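Long-range contact in uncharacterized HTH-type transcriptional regulator SAR2349 (Staphylococcus aureus, PDB 4EM2), which probably binds DNA as a MarR-family transcription factor and binds salicylate at several sites: residues L70-I84 / R118-Y132. Residues are numbered along the deposited sequence; the frame is centred on the assembly and turned at random.
Sequences LRDIAKHQPTTLIEI and RQKFLTLTPKGHELY. With SAL (2-hydroxybenzoic acid), chain B; SO4 (sulfate ion), chain F.
Leu124 packs against the helix 64-76, its CD2 3.5 Å from Leu70 CD1 and also against Ile73 CG2, while Leu70, with CG anti to its own N (chi1 -176°), sends CD2 on to Leu131 CD2. Ile108 of the partner strand 108-110 adjoins Leu70 and Ile73, and farther along Leu122 CD1 meets Ile84 CD1; the side chains meeting on this buried side are aliphatic. Next to it the methyl of Ala74 sits over one face of the Tyr132 ring, a CH-pi contact 3.7 Å from the centroid, and Arg71 CG reaches the ring edge. Beyond CG the Arg71 chain bends away, and NH2 donates to the salicylate hydroxyl O2 (3.0 Å).

Polar bonds fix the connection after the helix. Thr79 and Leu122 form a single antiparallel bridge, Thr79 N to Leu122 O (3.1 Å) and Leu122 N to Thr79 O, which lays Thr79 beside strand 122-124 of the wing hairpin. Gln77 OE1 takes Leu124 N at 2.6 Å, in the carbonyl plane. Its NE2 shares a water with Leu124 O and His129 NE2. The Ile82 N to Arg118 O bond is weak, though Ile82 packs closely on the Arg118 chain.

The outer side is looser: Pro78, after a cis peptide bond, meets Phe121 obliquely and Thr123 CG2 alongside, and Lys75 NZ only approaches Tyr132 OH (3.5 Å). Aliphatic packing, a backbone bridge and one side-chain amide bond thus join the wing of this winged helix-turn-helix to the salicylate-binding helix 64-76 and the start of helix 81-88; a shift of either side would probably be felt by the other.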
loop_
_atom_site.group_PDB
_atom_site.type_symbol
_atom_site.label_atom_id
_atom_site.label_comp_id
_atom_site.label_asym_id
_atom_site.label_seq_id
_atom_site.Cartn_x
_atom_site.Cartn_y
_atom_site.Cartn_z
ATOM N N LEU A 70 -3.240 5.781 -2.798
ATOM C CA LEU A 70 -2.985 6.078 -4.218
ATOM C C LEU A 70 -2.964 4.781 -5.025
ATOM O O LEU A 70 -3.625 4.668 -6.070
ATOM C CB LEU A 70 -1.646 6.807 -4.409
ATOM C CG LEU A 70 -1.340 7.238 -5.885
ATOM C CD1 LEU A 70 -2.336 8.364 -6.255
ATOM C CD2 LEU A 70 0.088 7.754 -6.086
ATOM N N ARG A 71 -2.240 3.795 -4.503
ATOM C CA ARG A 71 -2.086 2.526 -5.162
ATOM C C ARG A 71 -3.440 1.864 -5.259
ATOM O O ARG A 71 -3.799 1.283 -6.298
ATOM C CB ARG A 71 -1.103 1.629 -4.361
ATOM C CG ARG A 71 -0.781 0.235 -5.028
ATOM C CD ARG A 71 0.260 -0.577 -4.170
ATOM N NE ARG A 71 -0.294 -0.904 -2.842
ATOM C CZ ARG A 71 0.260 -1.783 -1.978
ATOM N NH1 ARG A 71 1.396 -2.409 -2.303
ATOM N NH2 ARG A 71 -0.356 -2.083 -0.809
ATOM N N ASP A 72 -4.194 1.923 -4.163
ATOM C CA ASP A 72 -5.499 1.288 -4.142
ATOM C C ASP A 72 -6.383 1.872 -5.239
ATOM O O ASP A 72 -7.074 1.135 -5.940
ATOM C CB ASP A 72 -6.185 1.465 -2.781
ATOM C CG ASP A 72 -7.619 0.933 -2.783
ATOM O OD1 ASP A 72 -8.524 1.719 -3.193
ATOM O OD2 ASP A 72 -7.830 -0.245 -2.405
ATOM N N ILE A 73 -6.378 3.188 -5.362
ATOM C CA ILE A 73 -7.210 3.833 -6.377
ATOM C C ILE A 73 -6.696 3.383 -7.785
ATOM O O ILE A 73 -7.486 3.057 -8.674
ATOM C CB ILE A 73 -7.100 5.370 -6.248
ATOM C CG1 ILE A 73 -7.768 5.815 -4.936
ATOM C CG2 ILE A 73 -7.800 6.057 -7.369
ATOM C CD1 ILE A 73 -7.691 7.265 -4.644
ATOM N N ALA A 74 -5.376 3.337 -7.952
ATOM C CA ALA A 74 -4.774 3.001 -9.228
ATOM C C ALA A 74 -5.333 1.691 -9.662
ATOM O O ALA A 74 -5.728 1.545 -10.787
ATOM C CB ALA A 74 -3.220 2.888 -9.102
ATOM N N LYS A 75 -5.395 0.731 -8.741
ATOM C CA LYS A 75 -5.869 -0.598 -9.090
ATOM C C LYS A 75 -7.366 -0.786 -9.180
ATOM O O LYS A 75 -7.802 -1.730 -9.767
ATOM C CB LYS A 75 -5.286 -1.620 -8.120
ATOM C CG LYS A 75 -3.711 -1.546 -8.104
ATOM C CD LYS A 75 -3.059 -2.443 -7.016
ATOM C CE LYS A 75 -1.522 -2.590 -7.212
ATOM N NZ LYS A 75 -1.121 -3.407 -8.431
ATOM N N HIS A 76 -8.155 0.135 -8.652
ATOM C CA HIS A 76 -9.592 -0.082 -8.646
ATOM C C HIS A 76 -10.421 1.027 -9.265
ATOM O O HIS A 76 -11.674 0.924 -9.312
ATOM C CB HIS A 76 -10.073 -0.293 -7.196
ATOM C CG HIS A 76 -9.449 -1.482 -6.535
ATOM N ND1 HIS A 76 -8.303 -1.392 -5.762
ATOM C CD2 HIS A 76 -9.772 -2.795 -6.586
ATOM C CE1 HIS A 76 -7.950 -2.603 -5.374
ATOM N NE2 HIS A 76 -8.824 -3.472 -5.861
ATOM N N GLN A 77 -9.750 2.080 -9.723
ATOM C CA GLN A 77 -10.485 3.219 -10.258
ATOM C C GLN A 77 -11.381 2.879 -11.479
ATOM O O GLN A 77 -11.059 2.043 -12.279
ATOM C CB GLN A 77 -9.520 4.358 -10.606
ATOM C CG GLN A 77 -8.375 3.959 -11.548
ATOM C CD GLN A 77 -7.657 5.185 -12.070
ATOM O OE1 GLN A 77 -7.307 6.081 -11.306
ATOM N NE2 GLN A 77 -7.477 5.255 -13.382
ATOM N N PRO A 78 -12.481 3.589 -11.638
ATOM C CA PRO A 78 -12.945 4.673 -10.770
ATOM C C PRO A 78 -13.430 4.074 -9.457
ATOM O O PRO A 78 -14.123 3.047 -9.469
ATOM C CB PRO A 78 -14.076 5.300 -11.593
ATOM C CG PRO A 78 -13.718 4.939 -13.032
ATOM C CD PRO A 78 -13.291 3.514 -12.874
ATOM N N THR A 79 -13.048 4.647 -8.317
ATOM C CA THR A 79 -13.508 4.090 -7.045
ATOM C C THR A 79 -13.983 5.211 -6.127
ATOM O O THR A 79 -13.995 6.396 -6.534
ATOM C CB THR A 79 -12.436 3.200 -6.372
ATOM O OG1 THR A 79 -13.025 2.477 -5.273
ATOM C CG2 THR A 79 -11.257 4.057 -5.860
ATOM N N THR A 80 -14.442 4.855 -4.924
ATOM C CA THR A 80 -14.989 5.872 -4.003
ATOM C C THR A 80 -14.377 5.772 -2.596
ATOM O O THR A 80 -13.837 4.751 -2.251
ATOM C CB THR A 80 -16.516 5.644 -3.822
ATOM O OG1 THR A 80 -16.698 4.388 -3.144
ATOM C CG2 THR A 80 -17.235 5.572 -5.222
ATOM N N LEU A 81 -14.487 6.847 -1.819
ATOM C CA LEU A 81 -13.982 6.846 -0.455
ATOM C C LEU A 81 -14.555 5.623 0.236
ATOM O O LEU A 81 -13.836 4.936 0.943
ATOM C CB LEU A 81 -14.375 8.129 0.287
ATOM C CG LEU A 81 -14.229 8.186 1.821
ATOM C CD1 LEU A 81 -12.808 7.875 2.212
ATOM C CD2 LEU A 81 -14.594 9.589 2.340
ATOM N N ILE A 82 -15.837 5.327 0.007
ATOM C CA ILE A 82 -16.483 4.135 0.596
ATOM C C ILE A 82 -15.734 2.829 0.299
ATOM O O ILE A 82 -15.377 2.068 1.218
ATOM C CB ILE A 82 -17.919 3.916 0.048
ATOM C CG1 ILE A 82 -18.803 5.128 0.364
ATOM C CG2 ILE A 82 -18.495 2.617 0.572
ATOM C CD1 ILE A 82 -18.611 5.704 1.704
ATOM N N GLU A 83 -15.512 2.552 -0.988
ATOM C CA GLU A 83 -14.826 1.327 -1.369
ATOM C C GLU A 83 -13.425 1.319 -0.841
ATOM O O GLU A 83 -12.955 0.290 -0.395
ATOM C CB GLU A 83 -14.730 1.162 -2.875
ATOM C CG GLU A 83 -16.075 1.055 -3.603
ATOM C CD GLU A 83 -15.894 0.891 -5.107
ATOM O OE1 GLU A 83 -14.742 0.769 -5.600
ATOM O OE2 GLU A 83 -16.916 0.870 -5.808
ATOM N N ILE A 84 -12.750 2.464 -0.914
ATOM C CA ILE A 84 -11.350 2.528 -0.458
ATOM C C ILE A 84 -11.248 2.119 1.030
ATOM O O ILE A 84 -10.511 1.210 1.384
ATOM C CB ILE A 84 -10.750 3.953 -0.644
ATOM C CG1 ILE A 84 -10.657 4.322 -2.130
ATOM C CG2 ILE A 84 -9.332 3.991 -0.047
ATOM C CD1 ILE A 84 -10.280 5.745 -2.343
ATOM N N ARG A 118 -18.111 11.218 -0.128
ATOM C CA ARG A 118 -17.805 9.801 0.036
ATOM C C ARG A 118 -18.310 8.858 -1.075
ATOM O O ARG A 118 -17.869 7.688 -1.159
ATOM C CB ARG A 118 -18.303 9.329 1.412
ATOM C CG ARG A 118 -19.741 8.846 1.464
ATOM C CD ARG A 118 -20.171 8.760 2.913
ATOM N NE ARG A 118 -19.923 10.042 3.581
ATOM C CZ ARG A 118 -20.879 10.848 4.042
ATOM N NH1 ARG A 118 -22.166 10.510 3.913
ATOM N NH2 ARG A 118 -20.551 11.996 4.624
ATOM N N GLN A 119 -19.223 9.380 -1.909
ATOM C CA GLN A 119 -19.844 8.670 -3.067
ATOM C C GLN A 119 -19.204 9.060 -4.446
ATOM O O GLN A 119 -19.405 8.381 -5.455
ATOM C CB GLN A 119 -21.355 9.018 -3.153
ATOM C CG GLN A 119 -22.245 8.415 -2.055
ATOM C CD GLN A 119 -22.351 6.917 -2.209
ATOM O OE1 GLN A 119 -21.488 6.292 -2.843
ATOM N NE2 GLN A 119 -23.396 6.324 -1.641
ATOM N N LYS A 120 -18.462 10.167 -4.472
ATOM C CA LYS A 120 -17.859 10.660 -5.688
ATOM C C LYS A 120 -16.767 9.746 -6.229
ATOM O O LYS A 120 -16.024 9.109 -5.469
ATOM C CB LYS A 120 -17.328 12.042 -5.420
ATOM C CG LYS A 120 -18.405 12.978 -4.900
ATOM C CD LYS A 120 -17.926 14.420 -4.951
ATOM C CE LYS A 120 -18.931 15.382 -4.284
ATOM N NZ LYS A 120 -18.447 16.756 -4.466
ATOM N N PHE A 121 -16.702 9.631 -7.545
ATOM C CA PHE A 121 -15.701 8.763 -8.136
ATOM C C PHE A 121 -14.326 9.400 -8.119
ATOM O O PHE A 121 -14.179 10.627 -8.316
ATOM C CB PHE A 121 -16.109 8.366 -9.526
ATOM C CG PHE A 121 -17.200 7.359 -9.530
ATOM C CD1 PHE A 121 -16.946 6.055 -9.112
ATOM C CD2 PHE A 121 -18.512 7.734 -9.851
ATOM C CE1 PHE A 121 -17.994 5.117 -8.998
ATOM C CE2 PHE A 121 -19.545 6.828 -9.743
ATOM C CZ PHE A 121 -19.301 5.510 -9.313
ATOM N N LEU A 122 -13.335 8.559 -7.849
ATOM C CA LEU A 122 -11.952 9.010 -7.743
ATOM C C LEU A 122 -11.053 8.293 -8.729
ATOM O O LEU A 122 -11.121 7.065 -8.861
ATOM C CB LEU A 122 -11.420 8.715 -6.327
ATOM C CG LEU A 122 -12.358 9.168 -5.202
ATOM C CD1 LEU A 122 -12.015 8.435 -3.854
ATOM C CD2 LEU A 122 -12.249 10.639 -5.054
ATOM N N THR A 123 -10.192 9.055 -9.396
ATOM C CA THR A 123 -9.255 8.457 -10.329
ATOM C C THR A 123 -7.937 9.206 -10.245
ATOM O O THR A 123 -7.908 10.346 -9.785
ATOM C CB THR A 123 -9.741 8.591 -11.797
ATOM O OG1 THR A 123 -10.071 9.958 -12.025
ATOM C CG2 THR A 123 -10.926 7.669 -12.066
ATOM N N LEU A 124 -6.859 8.584 -10.725
ATOM C CA LEU A 124 -5.557 9.254 -10.679
ATOM C C LEU A 124 -5.488 10.311 -11.723
ATOM O O LEU A 124 -6.052 10.151 -12.804
ATOM C CB LEU A 124 -4.394 8.303 -10.991
ATOM C CG LEU A 124 -4.072 7.067 -10.101
ATOM C CD1 LEU A 124 -2.579 6.804 -10.114
ATOM C CD2 LEU A 124 -4.562 7.236 -8.717
ATOM N N THR A 125 -4.788 11.392 -11.409
ATOM C CA THR A 125 -4.521 12.445 -12.425
ATOM C C THR A 125 -3.273 11.973 -13.188
ATOM O O THR A 125 -2.611 11.010 -12.778
ATOM C CB THR A 125 -4.072 13.721 -11.788
ATOM O OG1 THR A 125 -2.866 13.411 -11.053
ATOM C CG2 THR A 125 -5.173 14.282 -10.863
ATOM N N PRO A 126 -2.906 12.657 -14.296
ATOM C CA PRO A 126 -1.696 12.220 -15.043
ATOM C C PRO A 126 -0.420 12.229 -14.154
ATOM O O PRO A 126 0.494 11.381 -14.300
ATOM C CB PRO A 126 -1.592 13.234 -16.187
ATOM C CG PRO A 126 -3.119 13.530 -16.513
ATOM C CD PRO A 126 -3.733 13.611 -15.078
ATOM N N LYS A 127 -0.338 13.229 -13.285
ATOM C CA LYS A 127 0.785 13.334 -12.342
ATOM C C LYS A 127 0.743 12.105 -11.433
ATOM O O LYS A 127 1.768 11.448 -11.179
ATOM C CB LYS A 127 0.597 14.590 -11.507
ATOM C CG LYS A 127 1.767 14.904 -10.571
ATOM C CD LYS A 127 1.469 16.174 -9.740
ATOM C CE LYS A 127 2.473 16.341 -8.629
ATOM N NZ LYS A 127 2.025 17.370 -7.619
ATOM N N GLY A 128 -0.448 11.773 -10.966
ATOM C CA GLY A 128 -0.610 10.612 -10.119
ATOM C C GLY A 128 -0.097 9.340 -10.788
ATOM O O GLY A 128 0.626 8.509 -10.148
ATOM N N HIS A 129 -0.437 9.151 -12.080
ATOM C CA HIS A 129 0.022 7.979 -12.804
ATOM C C HIS A 129 1.519 7.939 -12.974
ATOM O O HIS A 129 2.169 6.879 -12.883
ATOM C CB HIS A 129 -0.641 7.907 -14.195
ATOM C CG HIS A 129 -2.030 7.335 -14.178
ATOM N ND1 HIS A 129 -2.283 6.022 -13.835
ATOM C CD2 HIS A 129 -3.238 7.888 -14.486
ATOM C CE1 HIS A 129 -3.587 5.794 -13.938
ATOM N NE2 HIS A 129 -4.187 6.910 -14.329
ATOM N N GLU A 130 2.100 9.097 -13.243
ATOM C CA GLU A 130 3.542 9.140 -13.403
ATOM C C GLU A 130 4.199 8.773 -12.065
ATOM O O GLU A 130 5.163 8.021 -12.018
ATOM C CB GLU A 130 3.975 10.539 -13.806
ATOM C CG GLU A 130 5.433 10.686 -14.051
ATOM C CD GLU A 130 5.954 10.042 -15.337
ATOM O OE1 GLU A 130 5.147 9.694 -16.221
ATOM O OE2 GLU A 130 7.207 9.932 -15.478
ATOM N N LEU A 131 3.705 9.320 -10.976
ATOM C CA LEU A 131 4.324 9.020 -9.681
ATOM C C LEU A 131 4.189 7.494 -9.420
ATOM O O LEU A 131 5.144 6.805 -9.066
ATOM C CB LEU A 131 3.627 9.822 -8.598
ATOM C CG LEU A 131 4.118 9.702 -7.128
ATOM C CD1 LEU A 131 3.530 10.862 -6.370
ATOM C CD2 LEU A 131 3.695 8.362 -6.509
ATOM N N TYR A 132 2.999 6.975 -9.677
ATOM C CA TYR A 132 2.691 5.560 -9.442
ATOM C C TYR A 132 3.602 4.607 -10.190
ATOM O O TYR A 132 4.136 3.654 -9.605
ATOM C CB TYR A 132 1.235 5.304 -9.837
ATOM C CG TYR A 132 0.816 3.856 -9.739
ATOM C CD1 TYR A 132 0.599 3.261 -8.507
ATOM C CD2 TYR A 132 0.652 3.080 -10.891
ATOM C CE1 TYR A 132 0.244 1.951 -8.403
ATOM C CE2 TYR A 132 0.288 1.750 -10.808
ATOM C CZ TYR A 132 0.092 1.193 -9.547
ATOM O OH TYR A 132 -0.225 -0.124 -9.425
HETATM C "C1'" SAL B . 0.668 -2.736 3.821
HETATM O "O1'" SAL B . -0.127 -3.404 3.148
HETATM O "O2'" SAL B . 0.477 -2.550 5.156
HETATM C C1 SAL B . 1.788 -2.062 3.172
HETATM C C2 SAL B . 2.171 -2.371 1.837
HETATM C C3 SAL B . 3.236 -1.698 1.222
HETATM C C4 SAL B . 3.924 -0.709 1.942
HETATM C C5 SAL B . 3.553 -0.407 3.270
HETATM C C6 SAL B . 2.494 -1.079 3.885
HETATM O O2 SAL B . 1.528 -3.282 1.169
HETATM S S SO4 F . -19.505 14.526 2.748
HETATM O O1 SO4 F . -20.475 14.695 3.923
HETATM O O2 SO4 F . -19.316 13.028 2.505
HETATM O O3 SO4 F . -18.268 15.240 3.166
HETATM O O4 SO4 F . -20.112 15.136 1.476
HETATM O O HOH W 1 -6.852 8.004 -14.606
HETATM O O HOH W 2 -15.332 9.117 -2.980
#